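L-tyrosine isonitrile synthase (Pseudomonas aeruginosa, PDB 3E59) builds the isonitrile group onto L-tyrosine, drawing its carbon from C2 of ribulose 5-phosphate, in the biosynthesis of paerucumarin. Local coordinates at residues A[81-84]-A[85-88]; A[253-256]-A[257-261]. One frame throughout, in Å; residues are numbered along the deposited sequence.

Contact 1. Residues A[81-84]-A[85-88]; sequences RPDM and AERL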
ATOM      1  N   ARG A  81     -14.615  -6.022  -5.081  1.00 38.84           N
ATOM      2  CA  ARG A  81     -13.877  -5.636  -6.277  1.00 40.01           C
ATOM      3  C   ARG A  81     -13.267  -4.237  -6.131  1.00 36.92           C
ATOM      4  O   ARG A  81     -13.762  -3.428  -5.348  1.00 36.89           O
ATOM      5  CB  ARG A  81     -14.773  -5.742  -7.516  1.00 41.46           C
ATOM      6  CG  ARG A  81     -15.995  -4.848  -7.478  1.00 47.09           C
ATOM      7  CD  ARG A  81     -16.990  -5.209  -8.566  1.00 51.72           C
ATOM      8  NE  ARG A  81     -18.270  -4.548  -8.327  1.00 56.34           N
ATOM      9  CZ  ARG A  81     -19.406  -5.174  -8.052  1.00 56.34           C
ATOM     10  NH1 ARG A  81     -19.457  -6.498  -8.012  1.00 57.87           N
ATOM     11  NH2 ARG A  81     -20.507  -4.469  -7.843  1.00 60.69           N
ATOM     12  N   PRO A  82     -12.194  -3.950  -6.888  1.00 35.81           N
ATOM     13  CA  PRO A  82     -11.680  -2.575  -6.968  1.00 35.92           C
ATOM     14  C   PRO A  82     -12.777  -1.583  -7.396  1.00 36.63           C
ATOM     15  O   PRO A  82     -13.627  -1.924  -8.223  1.00 34.53           O
ATOM     16  CB  PRO A  82     -10.605  -2.656  -8.055  1.00 35.51           C
ATOM     17  CG  PRO A  82     -10.269  -4.069  -8.203  1.00 35.68           C
ATOM     18  CD  PRO A  82     -11.425  -4.889  -7.722  1.00 34.60           C
ATOM     19  N   ASP A  83     -12.765  -0.373  -6.832  1.00 35.40           N
ATOM     20  CA  ASP A  83     -13.781   0.629  -7.178  1.00 34.44           C
ATOM     21  C   ASP A  83     -13.161   2.009  -7.408  1.00 34.48           C
ATOM     22  O   ASP A  83     -11.955   2.113  -7.708  1.00 32.56           O
ATOM     23  CB  ASP A  83     -14.945   0.642  -6.153  1.00 36.36           C
ATOM     24  CG  ASP A  83     -14.501   0.998  -4.728  1.00 37.60           C
ATOM     25  OD1 ASP A  83     -13.530   1.745  -4.526  1.00 40.27           O
ATOM     26  OD2 ASP A  83     -15.149   0.530  -3.784  1.00 44.52           O
ATOM     27  N   MET A  84     -13.969   3.059  -7.288  1.00 32.53           N
ATOM     28  CA  MET A  84     -13.478   4.435  -7.507  1.00 33.82           C
ATOM     29  C   MET A  84     -12.251   4.805  -6.636  1.00 33.72           C
ATOM     30  O   MET A  84     -11.366   5.545  -7.063  1.00 33.60           O
ATOM     31  CB  MET A  84     -14.626   5.442  -7.338  1.00 32.70           C
ATOM     32  CG  MET A  84     -14.278   6.872  -7.739  1.00 32.70           C
ATOM     33  SD  MET A  84     -13.980   7.105  -9.501  1.00 32.76           S
ATOM     34  CE  MET A  84     -15.657   7.227 -10.093  1.00 27.24           C
ATOM     35  N   ALA A  85     -12.171   4.249  -5.436  1.00 33.29           N
ATOM     36  CA  ALA A  85     -10.989   4.465  -4.598  1.00 33.65           C
ATOM     37  C   ALA A  85      -9.703   3.901  -5.240  1.00 34.16           C
ATOM     38  O   ALA A  85      -8.698   4.610  -5.335  1.00 32.96           O
ATOM     39  CB  ALA A  85     -11.209   3.897  -3.202  1.00 29.61           C
ATOM     40  N   GLU A  86      -9.728   2.642  -5.687  1.00 34.86           N
ATOM     41  CA  GLU A  86      -8.592   2.090  -6.448  1.00 34.30           C
ATOM     42  C   GLU A  86      -8.336   2.870  -7.729  1.00 33.57           C
ATOM     43  O   GLU A  86      -7.176   3.158  -8.064  1.00 33.23           O
ATOM     44  CB  GLU A  86      -8.807   0.626  -6.823  1.00 34.10           C
ATOM     45  CG  GLU A  86      -8.452  -0.376  -5.749  1.00 35.88           C
ATOM     46  CD  GLU A  86      -9.563  -0.564  -4.744  1.00 35.51           C
ATOM     47  OE1 GLU A  86     -10.592   0.137  -4.827  1.00 37.18           O
ATOM     48  OE2 GLU A  86      -9.413  -1.433  -3.878  1.00 39.05           O
ATOM     49  N   ARG A  87      -9.419   3.213  -8.436  1.00 32.74           N
ATOM     50  CA  ARG A  87      -9.327   3.827  -9.762  1.00 33.14           C
ATOM     51  C   ARG A  87      -8.595   5.153  -9.720  1.00 34.28           C
ATOM     52  O   ARG A  87      -7.665   5.384 -10.498  1.00 34.87           O
ATOM     53  CB  ARG A  87     -10.704   4.006 -10.402  1.00 33.04           C
ATOM     54  CG  ARG A  87     -10.647   4.719 -11.770  1.00 34.15           C
ATOM     55  CD  ARG A  87     -12.011   4.780 -12.432  1.00 36.57           C
ATOM     56  NE  ARG A  87     -12.742   3.514 -12.337  1.00 42.03           N
ATOM     57  CZ  ARG A  87     -12.703   2.544 -13.252  1.00 45.03           C
ATOM     58  NH1 ARG A  87     -11.956   2.675 -14.346  1.00 44.64           N
ATOM     59  NH2 ARG A  87     -13.416   1.439 -13.075  1.00 44.36           N
ATOM     60  N   LEU A  88      -9.000   6.017  -8.798  1.00 35.13           N
ATOM     61  CA  LEU A  88      -8.357   7.325  -8.659  1.00 34.02           C
ATOM     62  C   LEU A  88      -6.939   7.220  -8.109  1.00 33.80           C
ATOM     63  O   LEU A  88      -6.085   8.035  -8.445  1.00 35.46           O
ATOM     64  CB  LEU A  88      -9.208   8.241  -7.790  1.00 33.93           C
ATOM     65  CG  LEU A  88     -10.527   8.691  -8.423  1.00 35.21           C
ATOM     66  CD1 LEU A  88     -11.388   9.305  -7.367  1.00 33.82           C
ATOM     67  CD2 LEU A  88     -10.270   9.686  -9.564  1.00 34.68           C
TER
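Asp83 and Glu86 reach across the first turn of helix 84-103, Asp83 accepting from the N-H of Ala85, one residue short of Glu86, and Glu86 from the N-H of Asp83 itself. Asp83 stands at the N-cap. With CG set between its backbone N and carbonyl carbon (chi1 61°), the short side chain curls forward, and OD1 accepts from Ala85 N at 3.0 Å, met on the anti side of the carboxylate and a little out of its plane. Glu86 supplies the second bond. Its longer chain bends at chi2 (83°) and folds back over Pro82, so that OE1 lies 3.0 Å from Asp83 N on an almost straight N-H line, though the donor comes from above the carboxylate plane. The two carboxylates are steeply turned, 74° between planes, and OD1 of Asp83 sits 3.4 Å from OE1 of Glu86. Such closeness of like charges is probably eased by Lys70, which forms a salt bridge with Glu86 and a long, weak ion pair with Asp83; Tyr133 holds the other Glu86 oxygen.

Pro82, which has no N-H to satisfy, suits the position before the cap: its CB packs 3.9 Å from Glu86 CG while the ring rests on helix 127-144. On another side of the turn, Met84 bends so that its CG meets Leu88 CD1 at 3.8 Å and SD lies alongside the same leucine, an apolar pair that also touches Phe292. Arg87 N to Asp83 O and Leu88 N to Met84 O start the regular helical bonding. The two side-chain-to-backbone bonds, cap residue forward and Glu86 back, make a capping box at the start of helix 84-103.

Contact 2. Residues A[253-256]-A[257-261]; sequences RLSI and HPQPA. With PO4 (phosphate ion), chain E.
Ser255 OG lies where the chain leaves strand 252-255, and the tight part of the contact gathers round it. The hydroxyl, placed anti to its own backbone N (chi1 -173°), accepts from His257 N at 3.2 Å and from Gln259 NE2 at 2.9 Å, the latter with OG close to the amide plane. Its own proton goes to phosphate O3, 2.6 Å from OG. A small hydroxyl suits this buried place because it can accept and donate at once.

Gln259 bends at chi2, bringing NE2 to both Ser255 and phosphate O1. His257 turns its edge to the anion, ND1 lying 2.9 Å from phosphate O1 with the oxygen near the ring plane. Over one face of the imidazole Ile256 CD1 makes a CH-pi contact 4.0 Å from the ring centroid, offset toward the rim; Trp277 meets the ring too. Arg253 is long enough to present its guanidinium edge-on, NH2 being 2.8 Å from phosphate O4 and NH1 bonding both phosphate O3 and Leu254 O, which helps fix its rotation.

The loose side is the pair of prolines, which add little: Pro258 N comes no nearer than 4.4 Å to Ile256 C, and both rest on Tyr26. Lys265 adds a further donor to the ion, which probably comes from the crystallisation liquor; it marks an anion-binding site at the C-terminal end of a parallel beta strand, perhaps where the phosphate of ribulose 5-phosphate binds.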
ATOM      1  N   ARG A 253      11.938   2.570  -3.406  1.00 37.59           N
ATOM      2  CA  ARG A 253      10.989   1.783  -2.653  1.00 36.16           C
ATOM      3  C   ARG A 253       9.844   2.646  -2.064  1.00 39.42           C
ATOM      4  O   ARG A 253      10.026   3.363  -1.061  1.00 38.84           O
ATOM      5  CB  ARG A 253      11.754   1.020  -1.562  1.00 36.15           C
ATOM      6  CG  ARG A 253      10.917   0.107  -0.663  1.00 35.63           C
ATOM      7  CD  ARG A 253      10.166  -1.029  -1.410  1.00 34.92           C
ATOM      8  NE  ARG A 253       9.886  -2.101  -0.453  1.00 38.15           N
ATOM      9  CZ  ARG A 253       8.932  -2.036   0.469  1.00 36.94           C
ATOM     10  NH1 ARG A 253       8.146  -0.970   0.533  1.00 36.66           N
ATOM     11  NH2 ARG A 253       8.773  -3.023   1.331  1.00 35.16           N
ATOM     12  N   LEU A 254       8.671   2.580  -2.695  1.00 35.54           N
ATOM     13  CA  LEU A 254       7.492   3.255  -2.157  1.00 34.03           C
ATOM     14  C   LEU A 254       6.760   2.343  -1.190  1.00 34.67           C
ATOM     15  O   LEU A 254       7.017   1.142  -1.140  1.00 35.35           O
ATOM     16  CB  LEU A 254       6.550   3.723  -3.261  1.00 32.26           C
ATOM     17  CG  LEU A 254       7.081   4.625  -4.382  1.00 32.77           C
ATOM     18  CD1 LEU A 254       6.005   4.757  -5.434  1.00 30.81           C
ATOM     19  CD2 LEU A 254       7.528   6.010  -3.877  1.00 31.34           C
ATOM     20  N   SER A 255       5.846   2.931  -0.419  1.00 36.82           N
ATOM     21  CA  SER A 255       5.094   2.209   0.611  1.00 32.73           C
ATOM     22  C   SER A 255       3.751   2.894   0.779  1.00 33.49           C
ATOM     23  O   SER A 255       3.596   4.054   0.401  1.00 33.67           O
ATOM     24  CB  SER A 255       5.867   2.224   1.933  1.00 33.16           C
ATOM     25  OG  SER A 255       5.261   1.398   2.911  1.00 35.32           O
ATOM     26  N   ILE A 256       2.776   2.167   1.318  1.00 34.04           N
ATOM     27  CA  ILE A 256       1.498   2.764   1.701  1.00 35.50           C
ATOM     28  C   ILE A 256       1.360   2.898   3.212  1.00 35.62           C
ATOM     29  O   ILE A 256       0.261   3.184   3.725  1.00 33.37           O
ATOM     30  CB  ILE A 256       0.247   2.049   1.042  1.00 36.26           C
ATOM     31  CG1 ILE A 256       0.341   0.521   1.101  1.00 35.63           C
ATOM     32  CG2 ILE A 256       0.116   2.486  -0.389  1.00 33.50           C
ATOM     33  CD1 ILE A 256       0.054  -0.065   2.456  1.00 36.59           C
ATOM     34  N   HIS A 257       2.483   2.675   3.911  1.00 34.49           N
ATOM     35  CA  HIS A 257       2.634   3.025   5.321  1.00 34.62           C
ATOM     36  C   HIS A 257       3.555   4.225   5.484  1.00 32.60           C
ATOM     37  O   HIS A 257       4.488   4.385   4.706  1.00 30.90           O
ATOM     38  CB  HIS A 257       3.255   1.888   6.126  1.00 32.30           C
ATOM     39  CG  HIS A 257       2.565   0.586   5.964  1.00 34.10           C
ATOM     40  ND1 HIS A 257       3.249  -0.583   5.715  1.00 32.97           N
ATOM     41  CD2 HIS A 257       1.250   0.257   6.014  1.00 32.47           C
ATOM     42  CE1 HIS A 257       2.384  -1.579   5.623  1.00 35.03           C
ATOM     43  NE2 HIS A 257       1.166  -1.096   5.806  1.00 31.76           N
ATOM     44  N   PRO A 258       3.296   5.065   6.505  1.00 32.92           N
ATOM     45  CA  PRO A 258       4.282   6.084   6.916  1.00 34.57           C
ATOM     46  C   PRO A 258       5.593   5.371   7.239  1.00 35.05           C
ATOM     47  O   PRO A 258       5.560   4.258   7.765  1.00 35.77           O
ATOM     48  CB  PRO A 258       3.695   6.657   8.210  1.00 32.56           C
ATOM     49  CG  PRO A 258       2.259   6.326   8.171  1.00 33.18           C
ATOM     50  CD  PRO A 258       2.069   5.105   7.322  1.00 30.72           C
ATOM     51  N   GLN A 259       6.722   6.001   6.922  1.00 34.20           N
ATOM     52  CA  GLN A 259       8.022   5.376   7.090  1.00 33.92           C
ATOM     53  C   GLN A 259       8.996   6.299   7.819  1.00 36.37           C
ATOM     54  O   GLN A 259       8.917   7.532   7.661  1.00 35.22           O
ATOM     55  CB  GLN A 259       8.603   4.948   5.725  1.00 32.38           C
ATOM     56  CG  GLN A 259       7.812   3.834   4.988  1.00 32.82           C
ATOM     57  CD  GLN A 259       7.857   2.464   5.673  1.00 33.16           C
ATOM     58  OE1 GLN A 259       8.711   2.206   6.531  1.00 38.07           O
ATOM     59  NE2 GLN A 259       6.930   1.569   5.282  1.00 29.76           N
ATOM     60  N   PRO A 260       9.938   5.710   8.603  1.00 36.30           N
ATOM     61  CA  PRO A 260      11.006   6.527   9.197  1.00 34.95           C
ATOM     62  C   PRO A 260      11.734   7.289   8.084  1.00 35.41           C
ATOM     63  O   PRO A 260      11.845   6.787   6.972  1.00 35.65           O
ATOM     64  CB  PRO A 260      11.943   5.490   9.853  1.00 35.46           C
ATOM     65  CG  PRO A 260      11.112   4.239  10.030  1.00 34.90           C
ATOM     66  CD  PRO A 260      10.060   4.273   8.941  1.00 35.10           C
ATOM     67  N   ALA A 261      12.194   8.502   8.381  1.00 35.76           N
ATOM     68  CA  ALA A 261      12.848   9.362   7.402  1.00 35.03           C
ATOM     69  C   ALA A 261      14.210   8.822   6.925  1.00 37.66           C
ATOM     70  O   ALA A 261      14.679   9.191   5.848  1.00 34.77           O
ATOM     71  CB  ALA A 261      13.004  10.741   7.972  1.00 37.22           C
TER
HETATM   72  P   PO4 E 329       6.125  -2.095   3.882  1.00 38.84           P
HETATM   73  O1  PO4 E 329       6.015  -1.341   5.184  1.00 39.03           O
HETATM   74  O2  PO4 E 329       5.021  -3.137   3.848  1.00 38.94           O
HETATM   75  O3  PO4 E 329       5.995  -1.099   2.709  1.00 31.52           O
HETATM   76  O4  PO4 E 329       7.437  -2.829   3.815  1.00 37.76           O

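How the contacts relate
Contact 1 and contact 2 come in series along the chain and do not touch: their centres lie 22 Å apart and their nearest atoms about 10 Å. Contact 2 is nearer the middle of the molecule, 9 Å from the chain centre against 13 Å for contact 1, and begins in strand 252-255, which is flanked by 60-64 and 265-267 in the parallel sheet. Contact 1 follows strand 60-64 in sequence and starts the helix that leads on to strand 108-112 of that sheet. Carboxylates in residues 81-88 bind backbone N-H groups, whereas residues 253-261 direct donors at a phosphate ion, bound by contact 2 with help from Lys265 and not touched by contact 1.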